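Local coordinates for protein GH26C (Muricauda sp. MAR_2010_75, PDB 6Q78) that probably hydrolyses internal beta-1,4-mannosidic linkages of mannans, acting as an endo-beta-mannanase of glycoside hydrolase family 26, at residues M57-A62 / Y255-L260; Y299-N304 / V310-Q315. All coordinates share one frame; numbering follows the deposited sequence.

Contact 1: residues M57-A62 / Y255-L260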
ATOM      1  N   MET A  57      -3.651   9.377  15.742  1.00 14.72           N
ATOM      2  CA  MET A  57      -2.572   8.701  15.033  1.00 12.43           C
ATOM      3  C   MET A  57      -1.890   7.646  15.899  1.00 12.70           C
ATOM      4  O   MET A  57      -1.785   7.789  17.121  1.00 13.61           O
ATOM      5  CB  MET A  57      -1.520   9.702  14.576  1.00 11.78           C
ATOM      6  CG  MET A  57      -2.075  10.622  13.519  1.00 12.71           C
ATOM      7  SD  MET A  57      -0.916  11.928  13.044  1.00 14.91           S
ATOM      8  CE  MET A  57       0.441  10.947  12.334  1.00 15.12           C
ATOM      9  N   VAL A  58      -1.400   6.579  15.242  1.00 12.02           N
ATOM     10  CA  VAL A  58      -0.589   5.596  15.966  1.00 12.36           C
ATOM     11  C   VAL A  58       0.576   6.297  16.649  1.00 12.51           C
ATOM     12  O   VAL A  58       0.929   5.993  17.803  1.00 13.60           O
ATOM     13  CB  VAL A  58      -0.092   4.496  15.003  1.00 12.23           C
ATOM     14  CG1 VAL A  58       0.986   3.651  15.675  1.00 12.32           C
ATOM     15  CG2 VAL A  58      -1.233   3.631  14.614  1.00 11.91           C
ATOM     16  N   ASN A  59       1.206   7.235  15.944  1.00 13.38           N
ATOM     17  CA  ASN A  59       2.370   7.927  16.494  1.00 14.39           C
ATOM     18  C   ASN A  59       2.051   9.401  16.685  1.00 12.15           C
ATOM     19  O   ASN A  59       2.202  10.199  15.750  1.00 12.22           O
ATOM     20  CB  ASN A  59       3.595   7.739  15.601  1.00 12.49           C
ATOM     21  CG  ASN A  59       4.805   8.423  16.152  1.00 15.17           C
ATOM     22  OD1 ASN A  59       4.782   8.916  17.293  1.00 12.77           O
ATOM     23  ND2 ASN A  59       5.887   8.447  15.367  1.00 14.37           N
ATOM     24  N   PRO A  60       1.584   9.805  17.866  1.00 14.02           N
ATOM     25  CA  PRO A  60       1.324  11.229  18.100  1.00 13.91           C
ATOM     26  C   PRO A  60       2.579  12.093  18.040  1.00 14.63           C
ATOM     27  O   PRO A  60       2.452  13.323  18.022  1.00 17.67           O
ATOM     28  CB  PRO A  60       0.694  11.241  19.497  1.00 18.43           C
ATOM     29  CG  PRO A  60       1.163   9.997  20.125  1.00 23.68           C
ATOM     30  CD  PRO A  60       1.251   8.979  19.039  1.00 15.43           C
ATOM     31  N   ASP A  61       3.772  11.498  18.044  1.00 15.91           N
ATOM     32  CA  ASP A  61       5.030  12.228  17.922  1.00 17.80           C
ATOM     33  C   ASP A  61       5.551  12.249  16.492  1.00 15.16           C
ATOM     34  O   ASP A  61       6.738  12.521  16.268  1.00 17.01           O
ATOM     35  CB  ASP A  61       6.076  11.637  18.866  1.00 18.35           C
ATOM     36  CG  ASP A  61       5.652  11.711  20.321  1.00 27.65           C
ATOM     37  OD1 ASP A  61       5.172  12.778  20.746  1.00 30.14           O
ATOM     38  OD2 ASP A  61       5.783  10.692  21.038  1.00 31.32           O
ATOM     39  N   ALA A  62       4.686  11.975  15.519  1.00 11.86           N
ATOM     40  CA  ALA A  62       5.096  11.951  14.124  1.00 11.64           C
ATOM     41  C   ALA A  62       5.562  13.336  13.648  1.00 10.65           C
ATOM     42  O   ALA A  62       5.219  14.373  14.242  1.00 12.77           O
ATOM     43  CB  ALA A  62       3.910  11.482  13.282  1.00 12.27           C
ATOM     44  N   TYR A 255       8.463  -1.480  17.914  1.00  9.75           N
ATOM     45  CA  TYR A 255       9.904  -1.444  17.711  1.00 10.16           C
ATOM     46  C   TYR A 255      10.293  -0.314  16.764  1.00 11.29           C
ATOM     47  O   TYR A 255      11.274   0.406  17.016  1.00 11.66           O
ATOM     48  CB  TYR A 255      10.382  -2.794  17.176  1.00 10.15           C
ATOM     49  CG  TYR A 255      11.881  -3.014  17.315  1.00  9.93           C
ATOM     50  CD1 TYR A 255      12.443  -3.283  18.547  1.00 11.60           C
ATOM     51  CD2 TYR A 255      12.724  -2.981  16.215  1.00 11.81           C
ATOM     52  CE1 TYR A 255      13.801  -3.490  18.684  1.00 15.47           C
ATOM     53  CE2 TYR A 255      14.096  -3.211  16.343  1.00 12.04           C
ATOM     54  CZ  TYR A 255      14.622  -3.445  17.582  1.00 12.63           C
ATOM     55  OH  TYR A 255      15.988  -3.659  17.736  1.00 14.71           O
ATOM     56  N   LEU A 256       9.527  -0.131  15.683  1.00 10.16           N
ATOM     57  CA  LEU A 256       9.820   0.958  14.750  1.00 11.00           C
ATOM     58  C   LEU A 256       9.563   2.331  15.365  1.00 12.44           C
ATOM     59  O   LEU A 256      10.422   3.222  15.300  1.00 10.83           O
ATOM     60  CB  LEU A 256       8.969   0.814  13.501  1.00  8.96           C
ATOM     61  CG  LEU A 256       9.462  -0.322  12.586  1.00  7.65           C
ATOM     62  CD1 LEU A 256       8.402  -0.640  11.564  1.00  8.79           C
ATOM     63  CD2 LEU A 256      10.730   0.129  11.885  1.00 10.45           C
ATOM     64  N   LYS A 257       8.399   2.507  15.996  1.00 11.06           N
ATOM     65  CA  LYS A 257       8.011   3.825  16.509  1.00 15.09           C
ATOM     66  C   LYS A 257       8.787   4.203  17.762  1.00 12.63           C
ATOM     67  O   LYS A 257       9.265   5.339  17.894  1.00 15.08           O
ATOM     68  CB  LYS A 257       6.507   3.827  16.773  1.00 13.15           C
ATOM     69  CG  LYS A 257       6.004   5.005  17.594  1.00 21.78           C
ATOM     70  CD  LYS A 257       4.466   4.995  17.616  1.00 20.38           C
ATOM     71  CE  LYS A 257       3.900   3.807  18.333  1.00 29.43           C
ATOM     72  NZ  LYS A 257       4.087   4.026  19.786  1.00 27.13           N
ATOM     73  N   ASN A 258       8.934   3.274  18.701  1.00 13.30           N
ATOM     74  CA  ASN A 258       9.510   3.586  19.997  1.00 13.58           C
ATOM     75  C   ASN A 258      11.003   3.269  20.054  1.00 15.59           C
ATOM     76  O   ASN A 258      11.815   4.174  20.248  1.00 22.48           O
ATOM     77  CB  ASN A 258       8.695   2.881  21.093  1.00 14.62           C
ATOM     78  CG  ASN A 258       7.250   3.357  21.111  1.00 20.96           C
ATOM     79  OD1 ASN A 258       6.314   2.565  21.047  1.00 44.18           O
ATOM     80  ND2 ASN A 258       7.067   4.661  21.175  1.00 33.73           N
ATOM     81  N   THR A 259      11.394   2.008  19.863  1.00 12.41           N
ATOM     82  CA  THR A 259      12.811   1.661  19.971  1.00 15.31           C
ATOM     83  C   THR A 259      13.661   2.388  18.936  1.00 14.73           C
ATOM     84  O   THR A 259      14.748   2.890  19.261  1.00 15.07           O
ATOM     85  CB  THR A 259      12.976   0.147  19.872  1.00 18.36           C
ATOM     86  OG1 THR A 259      12.203  -0.452  20.911  1.00 18.79           O
ATOM     87  CG2 THR A 259      14.427  -0.254  20.061  1.00 17.29           C
ATOM     88  N   LEU A 260      13.188   2.461  17.688  1.00 13.37           N
ATOM     89  CA  LEU A 260      13.983   3.019  16.595  1.00 11.86           C
ATOM     90  C   LEU A 260      13.573   4.451  16.241  1.00 14.37           C
ATOM     91  O   LEU A 260      14.110   5.021  15.283  1.00 15.10           O
ATOM     92  CB  LEU A 260      13.903   2.116  15.350  1.00 10.72           C
ATOM     93  CG  LEU A 260      14.331   0.680  15.622  1.00 12.27           C
ATOM     94  CD1 LEU A 260      14.194  -0.111  14.365  1.00 11.26           C
ATOM     95  CD2 LEU A 260      15.768   0.619  16.164  1.00 16.50           C
TER
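With CG anti to the backbone N (chi1 167°) and chi2 also extended, Lys-257 carries its methylenes straight off the helix to Asn-59, before bends at chi3 and chi4 turn the ammonium aside. Asn-59 has its own CG anti to N (chi1 -179°), and the two side chains run alongside one another, heading opposite ways. Their closest approach is Asn-59 CB to Lys-257 CD at 3.5 Å, while Lys-257 CG lies 3.9 Å from Asn-59 CG, so the amide group rests beside aliphatic carbon. Farther out, Lys-257 CE meets Val-58 CG1 at 3.9 Å. The deflected Lys-257 NZ is held by Asn-258 OD1 at 2.9 Å, within its own segment. Asn-59 OD1 is likewise used locally, accepting from Asp-61 N at 2.9 Å in an Asx turn laid over the type I turn 59-62, and its ND2 bonds to Asn-263 OD1. The lysine methylenes fasten the loop leading into helix 64-76 to a helix of the TIM barrel, at the last turn of 242-259, a wider pi-type turn closed by Leu-260 N on Tyr-255 O, near the start of strand 265-269. Val-58 also packs on Phe-267 of that strand, and Met-57 reaches both it and helix 64-76.

Contact 2: residues Y299-N304 / V310-Q315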
ATOM      1  N   TYR A 299      -8.229  -8.175  -6.155  1.00  9.66           N
ATOM      2  CA  TYR A 299      -8.235  -8.507  -7.574  1.00 10.09           C
ATOM      3  C   TYR A 299      -9.335  -9.508  -7.908  1.00 10.89           C
ATOM      4  O   TYR A 299      -9.935  -9.420  -8.984  1.00 12.01           O
ATOM      5  CB  TYR A 299      -6.903  -9.162  -7.967  1.00  9.99           C
ATOM      6  CG  TYR A 299      -5.681  -8.293  -7.677  1.00 10.59           C
ATOM      7  CD1 TYR A 299      -5.063  -8.309  -6.420  1.00 11.11           C
ATOM      8  CD2 TYR A 299      -5.192  -7.417  -8.648  1.00  9.19           C
ATOM      9  CE1 TYR A 299      -3.921  -7.523  -6.183  1.00 10.89           C
ATOM     10  CE2 TYR A 299      -4.116  -6.611  -8.400  1.00  9.76           C
ATOM     11  CZ  TYR A 299      -3.478  -6.689  -7.179  1.00  9.66           C
ATOM     12  OH  TYR A 299      -2.362  -5.879  -6.948  1.00 11.67           O
ATOM     13  N   GLY A 300      -9.630 -10.429  -6.996  1.00 11.76           N
ATOM     14  CA  GLY A 300     -10.506 -11.541  -7.338  1.00 12.57           C
ATOM     15  C   GLY A 300     -11.916 -11.128  -7.727  1.00 12.48           C
ATOM     16  O   GLY A 300     -12.502 -11.711  -8.648  1.00 13.26           O
ATOM     17  N   ASP A 301     -12.478 -10.108  -7.047  1.00 13.21           N
ATOM     18  CA  ASP A 301     -13.849  -9.740  -7.383  1.00 15.12           C
ATOM     19  C   ASP A 301     -13.946  -8.995  -8.701  1.00 13.63           C
ATOM     20  O   ASP A 301     -15.056  -8.879  -9.244  1.00 13.85           O
ATOM     21  CB  ASP A 301     -14.486  -8.951  -6.248  1.00 13.07           C
ATOM     22  CG  ASP A 301     -14.675  -9.793  -4.996  1.00 15.30           C
ATOM     23  OD1 ASP A 301     -14.984 -11.003  -5.124  1.00 16.58           O
ATOM     24  OD2 ASP A 301     -14.503  -9.236  -3.886  1.00 15.01           O
ATOM     25  N   PHE A 302     -12.811  -8.592  -9.261  1.00 13.21           N
ATOM     26  CA  PHE A 302     -12.743  -7.920 -10.550  1.00 14.04           C
ATOM     27  C   PHE A 302     -12.298  -8.836 -11.685  1.00 14.71           C
ATOM     28  O   PHE A 302     -12.282  -8.408 -12.843  1.00 15.60           O
ATOM     29  CB  PHE A 302     -11.826  -6.697 -10.462  1.00 14.42           C
ATOM     30  CG  PHE A 302     -12.327  -5.623  -9.527  1.00 11.59           C
ATOM     31  CD1 PHE A 302     -13.491  -4.920  -9.816  1.00 13.68           C
ATOM     32  CD2 PHE A 302     -11.649  -5.329  -8.353  1.00 13.98           C
ATOM     33  CE1 PHE A 302     -13.964  -3.943  -8.964  1.00 14.60           C
ATOM     34  CE2 PHE A 302     -12.123  -4.336  -7.495  1.00 13.88           C
ATOM     35  CZ  PHE A 302     -13.284  -3.636  -7.817  1.00 14.08           C
ATOM     36  N   ASN A 303     -11.989 -10.102 -11.403  1.00 13.45           N
ATOM     37  CA  ASN A 303     -11.377 -10.965 -12.416  1.00 16.61           C
ATOM     38  C   ASN A 303     -12.465 -11.657 -13.235  1.00 15.00           C
ATOM     39  O   ASN A 303     -12.803 -12.830 -13.040  1.00 16.62           O
ATOM     40  CB  ASN A 303     -10.427 -11.970 -11.772  1.00 18.49           C
ATOM     41  CG  ASN A 303      -9.545 -12.659 -12.811  1.00 25.60           C
ATOM     42  OD1 ASN A 303      -9.830 -12.602 -13.999  1.00 27.69           O
ATOM     43  ND2 ASN A 303      -8.463 -13.293 -12.362  1.00 40.58           N
ATOM     44  N   ASN A 304     -13.044 -10.890 -14.166  1.00 16.16           N
ATOM     45  CA  ASN A 304     -14.113 -11.382 -15.040  1.00 17.72           C
ATOM     46  C   ASN A 304     -15.253 -12.011 -14.236  1.00 17.64           C
ATOM     47  O   ASN A 304     -15.717 -13.110 -14.542  1.00 22.65           O
ATOM     48  CB  ASN A 304     -13.600 -12.428 -16.035  1.00 19.63           C
ATOM     49  CG  ASN A 304     -12.574 -11.906 -16.983  0.65 21.54           C
ATOM     50  OD1 ASN A 304     -11.403 -12.287 -16.907  0.43 22.16           O
ATOM     51  ND2 ASN A 304     -13.002 -11.077 -17.921  0.50 20.35           N
ATOM     52  N   VAL A 310     -18.477  -7.027  -8.924  1.00 15.50           N
ATOM     53  CA  VAL A 310     -18.468  -5.607  -8.587  1.00 15.61           C
ATOM     54  C   VAL A 310     -19.215  -5.349  -7.288  1.00 21.45           C
ATOM     55  O   VAL A 310     -18.764  -4.548  -6.451  1.00 17.73           O
ATOM     56  CB  VAL A 310     -19.049  -4.780  -9.750  1.00 17.13           C
ATOM     57  CG1 VAL A 310     -19.099  -3.295  -9.376  1.00 19.46           C
ATOM     58  CG2 VAL A 310     -18.205  -4.996 -11.011  1.00 18.41           C
ATOM     59  N   GLU A 311     -20.384  -5.990  -7.117  1.00 16.30           N
ATOM     60  CA  GLU A 311     -21.166  -5.818  -5.892  1.00 18.09           C
ATOM     61  C   GLU A 311     -20.401  -6.334  -4.672  1.00 17.81           C
ATOM     62  O   GLU A 311     -20.329  -5.656  -3.640  1.00 17.04           O
ATOM     63  CB  GLU A 311     -22.517  -6.529  -6.016  1.00 19.70           C
ATOM     64  CG  GLU A 311     -23.372  -6.021  -7.165  1.00 27.32           C
ATOM     65  CD  GLU A 311     -24.650  -6.829  -7.330  0.31 21.93           C
ATOM     66  OE1 GLU A 311     -24.982  -7.188  -8.480  0.18 29.06           O
ATOM     67  OE2 GLU A 311     -25.315  -7.109  -6.311  0.66 31.81           O
ATOM     68  N   ARG A 312     -19.831  -7.542  -4.766  1.00 15.64           N
ATOM     69  CA  ARG A 312     -18.989  -8.033  -3.673  1.00 17.57           C
ATOM     70  C   ARG A 312     -17.889  -7.033  -3.333  1.00 13.74           C
ATOM     71  O   ARG A 312     -17.640  -6.747  -2.159  1.00 14.89           O
ATOM     72  CB  ARG A 312     -18.371  -9.392  -4.032  1.00 14.84           C
ATOM     73  CG  ARG A 312     -19.397 -10.476  -4.212  1.00 17.98           C
ATOM     74  CD  ARG A 312     -18.763 -11.872  -4.235  1.00 19.18           C
ATOM     75  NE  ARG A 312     -17.692 -12.036  -5.229  1.00 15.41           N
ATOM     76  CZ  ARG A 312     -17.855 -12.513  -6.466  1.00 18.29           C
ATOM     77  NH1 ARG A 312     -19.051 -12.834  -6.919  1.00 17.10           N
ATOM     78  NH2 ARG A 312     -16.799 -12.645  -7.259  1.00 18.60           N
ATOM     79  N   ALA A 313     -17.194  -6.515  -4.350  1.00 13.90           N
ATOM     80  CA  ALA A 313     -16.099  -5.582  -4.078  1.00 12.41           C
ATOM     81  C   ALA A 313     -16.598  -4.336  -3.358  1.00 15.49           C
ATOM     82  O   ALA A 313     -15.960  -3.849  -2.420  1.00 14.38           O
ATOM     83  CB  ALA A 313     -15.387  -5.197  -5.379  1.00 15.08           C
ATOM     84  N   ASN A 314     -17.745  -3.805  -3.780  1.00 15.64           N
ATOM     85  CA  ASN A 314     -18.288  -2.630  -3.107  1.00 15.74           C
ATOM     86  C   ASN A 314     -18.706  -2.941  -1.671  1.00 14.63           C
ATOM     87  O   ASN A 314     -18.470  -2.127  -0.758  1.00 15.42           O
ATOM     88  CB  ASN A 314     -19.474  -2.105  -3.906  1.00 14.30           C
ATOM     89  CG  ASN A 314     -20.115  -0.885  -3.279  1.00 18.33           C
ATOM     90  OD1 ASN A 314     -21.258  -0.952  -2.815  1.00 18.19           O
ATOM     91  ND2 ASN A 314     -19.385   0.238  -3.264  1.00 16.34           N
ATOM     92  N   GLN A 315     -19.347  -4.083  -1.454  1.00 14.38           N
ATOM     93  CA  GLN A 315     -19.778  -4.455  -0.106  1.00 14.59           C
ATOM     94  C   GLN A 315     -18.586  -4.607   0.831  1.00 15.49           C
ATOM     95  O   GLN A 315     -18.646  -4.207   2.005  1.00 16.62           O
ATOM     96  CB  GLN A 315     -20.592  -5.756  -0.149  1.00 15.14           C
ATOM     97  CG  GLN A 315     -21.964  -5.541  -0.779  1.00 21.01           C
ATOM     98  CD  GLN A 315     -22.677  -6.820  -1.136  1.00 25.67           C
ATOM     99  OE1 GLN A 315     -22.120  -7.904  -1.029  1.00 22.12           O
ATOM    100  NE2 GLN A 315     -23.924  -6.693  -1.569  1.00 26.27           N
TER
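Asp-301 and Arg-312 form a salt bridge in which the guanidinium presents its NE and NH2 edge to the carboxylate, both donors converging on the single atom OD1. Arg-312 NE makes the shorter and straighter bond to Asp-301 OD1, 2.9 Å with an N-H...O angle of 158°; Arg-312 NH2 reaches the same oxygen at 3.2 Å and is more bent, 136°. OD1 lies near the guanidinium plane, but the two flat groups are turned 70° apart. NE comes from above the carboxylate plane, whereas NH2 approaches on the anti side, from the same face. The bend of the arginine chain at chi3 swings the guanidinium back to the acid, and NH2 also makes a weak hydrogen bond to Gln-305 OE1. Asp-301 OD2 is satisfied by other donors: it accepts from Asn-298 ND2 and forms a salt bridge with Lys-316 NZ, so that one buried carboxylate links the end of strand 293-298 to two positions of helix 306-327. This is the beta-alpha connection of a TIM barrel, where a loop at the C-terminal end of a strand leads into the following helix. Within that loop, the 3-10 segment 300-302 is pinned by Phe-302 N to Tyr-299 O at 3.0 Å. Beside the polar group, Phe-302 CZ touches Ala-313 CB at 3.6 Å. Both residues also pack on Ala-359 of helix 351-361, and the neighbouring Asn-314 secures the helix to the same region, its ND2 donating to the carbonyls of Ala-359 and His-362.

In the fold
Both contacts belong to the TIM barrel of the family 26 domain but lie on opposite sides of the chain's centre, with their own centres about 35 Å apart and their nearest atoms about 22 Å. Along the chain they come in series, contact 1 closing at helix 242-259 before contact 2 opens after strand 293-298. Their strands adjoin: 265-269, which follows the helix of contact 1, pairs in parallel with 293-298. Contact 1 lies toward the N-terminal ends of the strands and joins segments with 192 residues between them, whereas contact 2 is local, at the C-terminal ends, the side on which TIM-barrel enzymes carry their active sites.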